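PDB 3BYQ: uncharacterized protein DUF1185 from Bordetella bronchiseptica RB50, which is of unknown function but adopts a variant of the Bacillus chorismate mutase fold and may have a role in amino-acid metabolism. Local coordinates for residues B[6-10]-B[155-161]; B[94-98]-B[163-167]; B[61-66]-B[105-109]. All blocks are in the same frame, centred on the assembly; numbering follows the deposited sequence.

Contact 1. Residues B[6-10]-B[155-161]. With EDO (1,2-ethanediol), chain I.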
loop_
_atom_site.group_PDB
_atom_site.type_symbol
_atom_site.label_atom_id
_atom_site.label_comp_id
_atom_site.label_asym_id
_atom_site.label_seq_id
_atom_site.Cartn_x
_atom_site.Cartn_y
_atom_site.Cartn_z
ATOM N N GLU B 6 -6.972 -3.385 27.719
ATOM C CA GLU B 6 -5.752 -2.598 27.953
ATOM C C GLU B 6 -5.462 -1.773 26.712
ATOM O O GLU B 6 -5.072 -2.310 25.702
ATOM C CB GLU B 6 -4.582 -3.517 28.250
ATOM C CG GLU B 6 -4.800 -4.349 29.486
ATOM C CD GLU B 6 -3.724 -5.391 29.694
ATOM O OE1 GLU B 6 -2.742 -5.451 28.916
ATOM O OE2 GLU B 6 -3.874 -6.168 30.645
ATOM N N ILE B 7 -5.625 -0.460 26.828
ATOM C CA ILE B 7 -5.455 0.468 25.679
ATOM C C ILE B 7 -4.009 0.972 25.528
ATOM O O ILE B 7 -3.432 1.556 26.457
ATOM C CB ILE B 7 -6.399 1.694 25.829
ATOM C CG1 ILE B 7 -7.854 1.264 26.021
ATOM C CG2 ILE B 7 -6.279 2.660 24.606
ATOM C CD1 ILE B 7 -8.778 2.406 26.391
ATOM N N ARG B 8 -3.447 0.780 24.339
ATOM C CA ARG B 8 -2.116 1.255 24.021
ATOM C C ARG B 8 -2.176 2.695 23.514
ATOM O O ARG B 8 -1.428 3.565 23.921
ATOM C CB ARG B 8 -1.454 0.351 22.973
ATOM C CG ARG B 8 -0.072 0.855 22.632
ATOM C CD ARG B 8 0.786 -0.123 21.868
ATOM N NE ARG B 8 0.278 -0.503 20.564
ATOM C CZ ARG B 8 0.579 0.095 19.420
ATOM N NH1 ARG B 8 1.321 1.165 19.402
ATOM N NH2 ARG B 8 0.070 -0.369 18.287
ATOM N N LYS B 9 -3.077 2.895 22.564
ATOM C CA LYS B 9 -3.261 4.212 21.944
ATOM C C LYS B 9 -4.627 4.376 21.377
ATOM O O LYS B 9 -5.355 3.411 21.189
ATOM C CB LYS B 9 -2.186 4.472 20.875
ATOM C CG LYS B 9 -2.262 3.591 19.702
ATOM C CD LYS B 9 -1.016 3.731 18.828
ATOM C CE LYS B 9 -0.895 5.054 18.144
ATOM N NZ LYS B 9 0.459 5.109 17.420
ATOM N N ARG B 10 -4.957 5.628 21.126
ATOM C CA ARG B 10 -6.254 6.018 20.590
ATOM C C ARG B 10 -6.048 7.096 19.544
ATOM O O ARG B 10 -5.052 7.817 19.567
ATOM C CB ARG B 10 -7.117 6.592 21.716
ATOM C CG ARG B 10 -7.647 5.585 22.717
ATOM C CD ARG B 10 -8.284 6.264 23.888
ATOM N NE ARG B 10 -9.519 6.959 23.525
ATOM C CZ ARG B 10 -10.251 7.698 24.339
ATOM N NH1 ARG B 10 -9.955 7.774 25.617
ATOM N NH2 ARG B 10 -11.325 8.320 23.864
ATOM N N ASP B 155 0.761 2.043 12.974
ATOM C CA ASP B 155 1.460 0.983 13.673
ATOM C C ASP B 155 0.503 0.059 14.423
ATOM O O ASP B 155 0.891 -0.553 15.414
ATOM C CB ASP B 155 2.503 1.584 14.627
ATOM C CG ASP B 155 1.872 2.253 15.835
ATOM O OD1 ASP B 155 0.786 2.834 15.674
ATOM O OD2 ASP B 155 2.427 2.129 16.951
ATOM N N ALA B 156 -0.707 -0.046 13.949
ATOM C CA ALA B 156 -1.692 -0.897 14.598
ATOM C C ALA B 156 -2.680 -1.464 13.605
ATOM O O ALA B 156 -2.835 -0.920 12.515
ATOM C CB ALA B 156 -2.493 -0.089 15.630
ATOM N N PRO B 157 -3.292 -2.588 13.962
ATOM C CA PRO B 157 -3.024 -3.409 15.132
ATOM C C PRO B 157 -1.806 -4.252 14.837
ATOM O O PRO B 157 -1.682 -4.826 13.736
ATOM C CB PRO B 157 -4.232 -4.326 15.196
ATOM C CG PRO B 157 -4.686 -4.449 13.824
ATOM C CD PRO B 157 -4.387 -3.172 13.145
ATOM N N ARG B 158 -0.964 -4.369 15.855
ATOM C CA ARG B 158 0.194 -5.235 15.777
ATOM C C ARG B 158 -0.434 -6.653 15.911
ATOM O O ARG B 158 -1.611 -6.771 16.184
ATOM C CB ARG B 158 1.236 -4.848 16.809
ATOM C CG ARG B 158 1.768 -3.452 16.458
ATOM C CD ARG B 158 2.795 -3.041 17.379
ATOM N NE ARG B 158 3.161 -1.644 17.181
ATOM C CZ ARG B 158 4.138 -1.035 17.855
ATOM N NH1 ARG B 158 4.915 -1.702 18.695
ATOM N NH2 ARG B 158 4.333 0.237 17.665
ATOM N N PRO B 159 0.347 -7.706 15.654
ATOM C CA PRO B 159 -0.212 -9.028 15.565
ATOM C C PRO B 159 -1.141 -9.471 16.692
ATOM O O PRO B 159 -2.131 -10.170 16.438
ATOM C CB PRO B 159 1.034 -9.904 15.478
ATOM C CG PRO B 159 2.004 -9.060 14.679
ATOM C CD PRO B 159 1.758 -7.656 15.202
ATOM N N ARG B 160 -0.826 -9.034 17.900
ATOM C CA ARG B 160 -1.531 -9.453 19.114
ATOM C C ARG B 160 -2.409 -8.348 19.707
ATOM O O ARG B 160 -2.665 -8.305 20.899
ATOM C CB ARG B 160 -0.502 -9.999 20.121
ATOM C CG ARG B 160 0.261 -11.196 19.554
ATOM C CD ARG B 160 1.278 -11.760 20.491
ATOM N NE ARG B 160 2.507 -10.992 20.459
ATOM C CZ ARG B 160 3.302 -10.928 19.399
ATOM N NH1 ARG B 160 2.981 -11.540 18.257
ATOM N NH2 ARG B 160 4.395 -10.206 19.471
ATOM N N GLU B 161 -2.858 -7.473 18.825
ATOM C CA GLU B 161 -3.754 -6.363 19.162
ATOM C C GLU B 161 -5.012 -6.371 18.332
ATOM O O GLU B 161 -5.169 -7.132 17.373
ATOM C CB GLU B 161 -3.068 -5.026 18.954
ATOM C CG GLU B 161 -1.817 -4.856 19.758
ATOM C CD GLU B 161 -1.199 -3.505 19.590
ATOM O OE1 GLU B 161 -1.104 -3.034 18.419
ATOM O OE2 GLU B 161 -0.722 -2.945 20.615
HETATM C C1 EDO I . 4.294 -11.783 14.540
HETATM O O1 EDO I . 5.123 -11.239 15.584
HETATM C C2 EDO I . 4.679 -13.235 14.307
HETATM O O2 EDO I . 6.058 -13.268 13.934
#
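Two arginines lie one over the other in a buried salt-bridge network: the guanidinium of R158 passes over one face of that of R8, the planes 45° apart, with R158 NE 3.5 Å from R8 NH2. D155, bound by both guanidinium groups, and E161, bound by the R8 guanidinium and the backbone N of R158, probably offset the like charges. E161 meets R8 side-on, its carboxylate nearly coplanar with the guanidinium; R8 NE donates to E161 OE2 at 2.6 Å and R8 NH2 to E161 OE1 at 2.9 Å, each oxygen using its syn lone pair. A type I turn from R158 to E161, with E161 N bonded to R158 O, places the backbone N of R158 beside this carboxylate, where it bonds to E161 OE1 on the anti side and helps fix its rotation. D155 is gripped differently. R8 reaches it end-on, NH1 to D155 OD2 at 2.9 Å and NH2 to the D155 backbone O at 3.0 Å, the carboxylate standing almost perpendicular to the guanidinium (86°), so that OD2 is met from above its plane. R158 takes the same two oxygens side-on, NE to D155 O and NH2 to D155 OD2. The other oxygen, D155 OD1, receives K9 NZ at 2.9 Å. E15 and E20 of a second subunit add salt bridges to K9 NZ and R158 NH2. R8 starts with CG anti to the backbone N (chi1 179°) and bends at chi3, which carries the guanidinium between D155 and E161; arginine, with three nitrogens around a plane, suits a place with several acceptors. The network joins the start of strand 7-17 to the loop leading into strand 161-169, across V37 of the intervening strand 29-39.

Contact 2. Residues B[94-98]-B[163-167]; sequences HGAVW and LFALV
The indole N-H of W98 donates to the backbone O of A165, NE1 to O 2.8 Å, with an N-H...O angle of 158°. The oxygen lies close to the indole plane at the ring's edge, yet the donor stands well above the carbonyl plane of A165, 52° out of it. This leaves the indole face for packing, a division of labour that suits tryptophan to a buried place beside a strand. F164 takes that face. Its CB sits almost exactly over the middle of the six-membered ring, 3.7 Å from the centroid, a CH-pi contact, and the phenyl continues from there as an offset stack, the two ring centroids 4.6 Å apart and the planes inclined by 25°. F164 CD1 lies 3.5 Å from W98 CD2, at the fusion of the indole rings. The first torsion of W98, with CG anti to the backbone N, swings the indole over F164, setting its N-H edge at A165 O and CZ2 within 4.0 Å of L166 CG; this leucine's branched end crosses the indole at about a right angle. The far end of the phenyl is received by the weakly bonded helical turn at 94-96 and the residue after it: F164 CZ meets V97 CG2 at 3.9 Å, and the backbone O of H94 comes to the phenyl edge, 3.5 Å from F164 CZ. That carbonyl is buried and has no hydrogen-bonding partner in the model. A flat apolar ring suits position 164 because it can lie against the indole face while its edge meets the carbonyls of H94 and G95. Beyond the pair, F164 also packs on L60 of helix 51-72, and strand 161-169 runs between strands 29-39 and 79-86, so the contact seats the passage from helix 93-96 into helix 98-109 on the central part of the sheet.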
loop_
_atom_site.group_PDB
_atom_site.type_symbol
_atom_site.label_atom_id
_atom_site.label_comp_id
_atom_site.label_asym_id
_atom_site.label_seq_id
_atom_site.Cartn_x
_atom_site.Cartn_y
_atom_site.Cartn_z
ATOM N N HIS B 94 -12.723 -12.165 16.910
ATOM C CA HIS B 94 -12.253 -11.207 17.928
ATOM C C HIS B 94 -12.682 -9.763 17.617
ATOM O O HIS B 94 -12.697 -8.899 18.477
ATOM C CB HIS B 94 -10.737 -11.247 18.075
ATOM C CG HIS B 94 -10.197 -12.571 18.505
ATOM N ND1 HIS B 94 -8.910 -12.969 18.201
ATOM C CD2 HIS B 94 -10.765 -13.591 19.199
ATOM C CE1 HIS B 94 -8.712 -14.184 18.694
ATOM N NE2 HIS B 94 -9.823 -14.587 19.305
ATOM N N GLY B 95 -12.953 -9.518 16.342
ATOM C CA GLY B 95 -13.465 -8.243 15.896
ATOM C C GLY B 95 -14.985 -8.250 15.910
ATOM O O GLY B 95 -15.618 -7.234 16.124
ATOM N N ALA B 96 -15.565 -9.413 15.678
ATOM C CA ALA B 96 -17.008 -9.537 15.583
ATOM C C ALA B 96 -17.737 -9.234 16.886
ATOM O O ALA B 96 -18.937 -8.927 16.890
ATOM C CB ALA B 96 -17.387 -10.908 15.034
ATOM N N VAL B 97 -17.010 -9.318 17.985
ATOM C CA VAL B 97 -17.539 -8.906 19.291
ATOM C C VAL B 97 -18.004 -7.420 19.316
ATOM O O VAL B 97 -18.853 -7.039 20.133
ATOM C CB VAL B 97 -16.503 -9.076 20.438
ATOM C CG1 VAL B 97 -16.220 -10.552 20.714
ATOM C CG2 VAL B 97 -15.210 -8.286 20.152
ATOM N N TRP B 98 -17.456 -6.623 18.409
ATOM C CA TRP B 98 -17.740 -5.181 18.349
ATOM C C TRP B 98 -19.133 -4.847 17.791
ATOM O O TRP B 98 -19.627 -3.765 17.993
ATOM C CB TRP B 98 -16.655 -4.502 17.541
ATOM C CG TRP B 98 -16.531 -2.987 17.734
ATOM C CD1 TRP B 98 -16.627 -2.026 16.762
ATOM C CD2 TRP B 98 -16.276 -2.301 18.954
ATOM N NE1 TRP B 98 -16.434 -0.772 17.319
ATOM C CE2 TRP B 98 -16.229 -0.913 18.660
ATOM C CE3 TRP B 98 -16.062 -2.714 20.267
ATOM C CZ2 TRP B 98 -15.951 0.034 19.620
ATOM C CZ3 TRP B 98 -15.812 -1.788 21.203
ATOM C CH2 TRP B 98 -15.780 -0.412 20.891
ATOM N N LEU B 163 -7.860 -3.224 16.903
ATOM C CA LEU B 163 -8.259 -1.815 16.760
ATOM C C LEU B 163 -9.770 -1.801 16.630
ATOM O O LEU B 163 -10.349 -2.483 15.771
ATOM C CB LEU B 163 -7.582 -1.199 15.516
ATOM C CG LEU B 163 -7.798 0.314 15.299
ATOM C CD1 LEU B 163 -6.763 0.822 14.271
ATOM C CD2 LEU B 163 -9.196 0.610 14.785
ATOM N N PHE B 164 -10.420 -1.122 17.568
ATOM C CA PHE B 164 -11.873 -0.943 17.562
ATOM C C PHE B 164 -12.186 0.513 17.301
ATOM O O PHE B 164 -11.542 1.389 17.847
ATOM C CB PHE B 164 -12.474 -1.360 18.906
ATOM C CG PHE B 164 -12.427 -2.859 19.178
ATOM C CD1 PHE B 164 -13.154 -3.731 18.377
ATOM C CD2 PHE B 164 -11.750 -3.376 20.261
ATOM C CE1 PHE B 164 -13.166 -5.089 18.617
ATOM C CE2 PHE B 164 -11.756 -4.756 20.521
ATOM C CZ PHE B 164 -12.470 -5.605 19.680
ATOM N N ALA B 165 -13.225 0.745 16.502
ATOM C CA ALA B 165 -13.596 2.086 16.102
ATOM C C ALA B 165 -15.081 2.344 15.995
ATOM O O ALA B 165 -15.873 1.425 15.658
ATOM C CB ALA B 165 -12.949 2.390 14.717
ATOM N N LEU B 166 -15.435 3.596 16.266
ATOM C CA LEU B 166 -16.800 4.070 16.030
ATOM C C LEU B 166 -16.684 5.290 15.142
ATOM O O LEU B 166 -15.683 6.026 15.193
ATOM C CB LEU B 166 -17.501 4.451 17.320
ATOM C CG LEU B 166 -17.767 3.302 18.303
ATOM C CD1 LEU B 166 -18.424 3.816 19.572
ATOM C CD2 LEU B 166 -18.610 2.239 17.650
ATOM N N VAL B 167 -17.719 5.511 14.358
ATOM C CA VAL B 167 -17.822 6.649 13.471
ATOM C C VAL B 167 -19.161 7.350 13.666
ATOM O O VAL B 167 -20.181 6.714 13.800
ATOM C CB VAL B 167 -17.697 6.230 11.993
ATOM C CG1 VAL B 167 -17.880 7.444 11.041
ATOM C CG2 VAL B 167 -16.362 5.536 11.745
#

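Contact 3. Residues B[61-66]-B[105-109]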
loop_
_atom_site.group_PDB
_atom_site.type_symbol
_atom_site.label_atom_id
_atom_site.label_comp_id
_atom_site.label_asym_id
_atom_site.label_seq_id
_atom_site.Cartn_x
_atom_site.Cartn_y
_atom_site.Cartn_z
ATOM N N GLY B 61 -16.938 0.808 24.051
ATOM C CA GLY B 61 -17.935 1.392 23.139
ATOM C C GLY B 61 -18.431 2.716 23.702
ATOM O O GLY B 61 -18.498 3.748 23.011
ATOM N N THR B 62 -18.775 2.704 24.985
ATOM C CA THR B 62 -19.295 3.924 25.641
ATOM C C THR B 62 -18.260 5.043 25.647
ATOM O O THR B 62 -18.558 6.183 25.347
ATOM C CB THR B 62 -19.794 3.616 27.063
ATOM O OG1 THR B 62 -20.815 2.616 26.961
ATOM C CG2 THR B 62 -20.336 4.876 27.750
ATOM N N LEU B 63 -17.034 4.682 25.942
ATOM C CA LEU B 63 -15.956 5.655 25.982
ATOM C C LEU B 63 -15.802 6.385 24.635
ATOM O O LEU B 63 -15.718 7.631 24.548
ATOM C CB LEU B 63 -14.638 4.933 26.326
ATOM C CG LEU B 63 -13.409 5.843 26.446
ATOM C CD1 LEU B 63 -13.464 6.751 27.710
ATOM C CD2 LEU B 63 -12.138 4.991 26.370
ATOM N N LEU B 64 -15.729 5.597 23.580
ATOM C CA LEU B 64 -15.490 6.133 22.218
ATOM C C LEU B 64 -16.692 6.905 21.712
ATOM O O LEU B 64 -16.555 7.960 21.086
ATOM C CB LEU B 64 -15.121 5.011 21.236
ATOM C CG LEU B 64 -13.885 4.174 21.629
ATOM C CD1 LEU B 64 -13.524 3.159 20.515
ATOM C CD2 LEU B 64 -12.694 4.980 21.985
ATOM N N ALA B 65 -17.876 6.383 21.998
ATOM C CA ALA B 65 -19.104 7.037 21.528
ATOM C C ALA B 65 -19.242 8.380 22.219
ATOM O O ALA B 65 -19.616 9.356 21.616
ATOM C CB ALA B 65 -20.370 6.140 21.768
ATOM N N THR B 66 -18.947 8.405 23.504
ATOM C CA THR B 66 -19.017 9.667 24.288
ATOM C C THR B 66 -18.059 10.707 23.740
ATOM O O THR B 66 -18.394 11.883 23.603
ATOM C CB THR B 66 -18.773 9.415 25.791
ATOM O OG1 THR B 66 -19.773 8.487 26.255
ATOM C CG2 THR B 66 -18.872 10.684 26.584
ATOM N N ALA B 105 -23.537 0.099 22.604
ATOM C CA ALA B 105 -23.022 1.218 23.400
ATOM C C ALA B 105 -23.296 2.539 22.721
ATOM O O ALA B 105 -23.749 3.502 23.343
ATOM C CB ALA B 105 -21.508 1.053 23.689
HETATM N N MSE B 106 -23.004 2.608 21.431
HETATM C CA MSE B 106 -23.202 3.855 20.702
HETATM C C MSE B 106 -24.675 4.224 20.633
HETATM O O MSE B 106 -25.068 5.364 20.890
HETATM C CB MSE B 106 -22.560 3.787 19.307
HETATM C CG MSE B 106 -22.792 5.055 18.513
HETATM SE SE MSE B 106 -21.595 5.300 17.093
HETATM C CE MSE B 106 -21.964 3.698 16.211
ATOM N N ARG B 107 -25.511 3.257 20.303
ATOM C CA ARG B 107 -26.928 3.535 20.244
ATOM C C ARG B 107 -27.453 4.019 21.586
ATOM O O ARG B 107 -28.262 4.955 21.636
ATOM C CB ARG B 107 -27.694 2.343 19.673
ATOM C CG ARG B 107 -27.351 2.233 18.202
ATOM C CD ARG B 107 -27.876 0.980 17.620
ATOM N NE ARG B 107 -29.314 1.042 17.482
ATOM C CZ ARG B 107 -30.035 0.030 17.042
ATOM N NH1 ARG B 107 -29.445 -1.114 16.734
ATOM N NH2 ARG B 107 -31.343 0.146 16.931
ATOM N N SER B 108 -26.934 3.472 22.687
ATOM C CA SER B 108 -27.379 3.919 24.016
ATOM C C SER B 108 -26.946 5.359 24.334
ATOM O O SER B 108 -27.717 6.141 24.877
ATOM C CB SER B 108 -26.908 2.948 25.102
ATOM O OG SER B 108 -27.564 1.694 24.910
ATOM N N VAL B 109 -25.723 5.703 23.952
ATOM C CA VAL B 109 -25.199 7.069 24.118
ATOM C C VAL B 109 -26.042 8.075 23.348
ATOM O O VAL B 109 -26.306 9.169 23.816
ATOM C CB VAL B 109 -23.714 7.168 23.712
ATOM C CG1 VAL B 109 -23.267 8.613 23.435
ATOM C CG2 VAL B 109 -22.868 6.431 24.755
HETATM O O HOH W 1 -23.417 3.263 26.175
#
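Two helices of the layer that packs on the sheet, 51-72 and 98-109, cross here through small residues, in segments whose axes approach to 8.4 Å at a crossing angle of -49°. A105 presses its methyl onto the backbone of the other helix, CB lying 3.4 Å from T62 N and close to G61 C as well. Glycine suits position 61 because a CB there would collide with this methyl; the absence of a side chain lets the CA atoms of G61 and A105 come within 5.1 Å. One turn on the roles reverse: A65 CB rests against the backbone of the other helix, 3.8 Å from M106 CA, and also meets the CB of this selenomethionine. The remainder of the M106 chain continues to L166 and M168 of strand 161-169, on which it packs. Such alanine and glycine contacts let the two helices pack backbone to backbone while larger side chains, among them L64, face the sheet below. V109, a turn beyond A105, closes the other end of the interface. With CG1 anti to the backbone N (chi1 161°), its CG2 branch reaches A65 CB at 3.9 Å and T66 OG1 at 4.0 Å. The polar atoms of the threonines are served by helix backbone and water. T66 OG1 donates to T62 O at 2.8 Å, and T66 N reaches the same oxygen from the opposite face of its plane, so this carbonyl is held twice. T62 OG1, which is also hydrogen-bonded to R58 O of its own helix, lies 2.8 Å from a water that donates to A105 O, bridging the helices along their more exposed margin.

Contacts 2 and 3 adjoin, their centres about 12 Å apart, and share the helix layer over the sheet: L166 CD1 lies 3.4 Å from G61 O, and W98 CH2 is 3.6 Å from G61 N, so the indole and the leucine of contact 2 underlie the helix crossing of contact 3. Contact 1 lies about 12 Å, centre to centre, from contact 2, where P157 CB comes 4.2 Å from L163 N. It reaches contact 3, about 20 Å away between centres, through R10 NH1 against L63 CD2 at 3.6 Å. Ethanediol molecules, probably from the crystallisation liquor, lie near contacts 1 and 3; none establishes an active site.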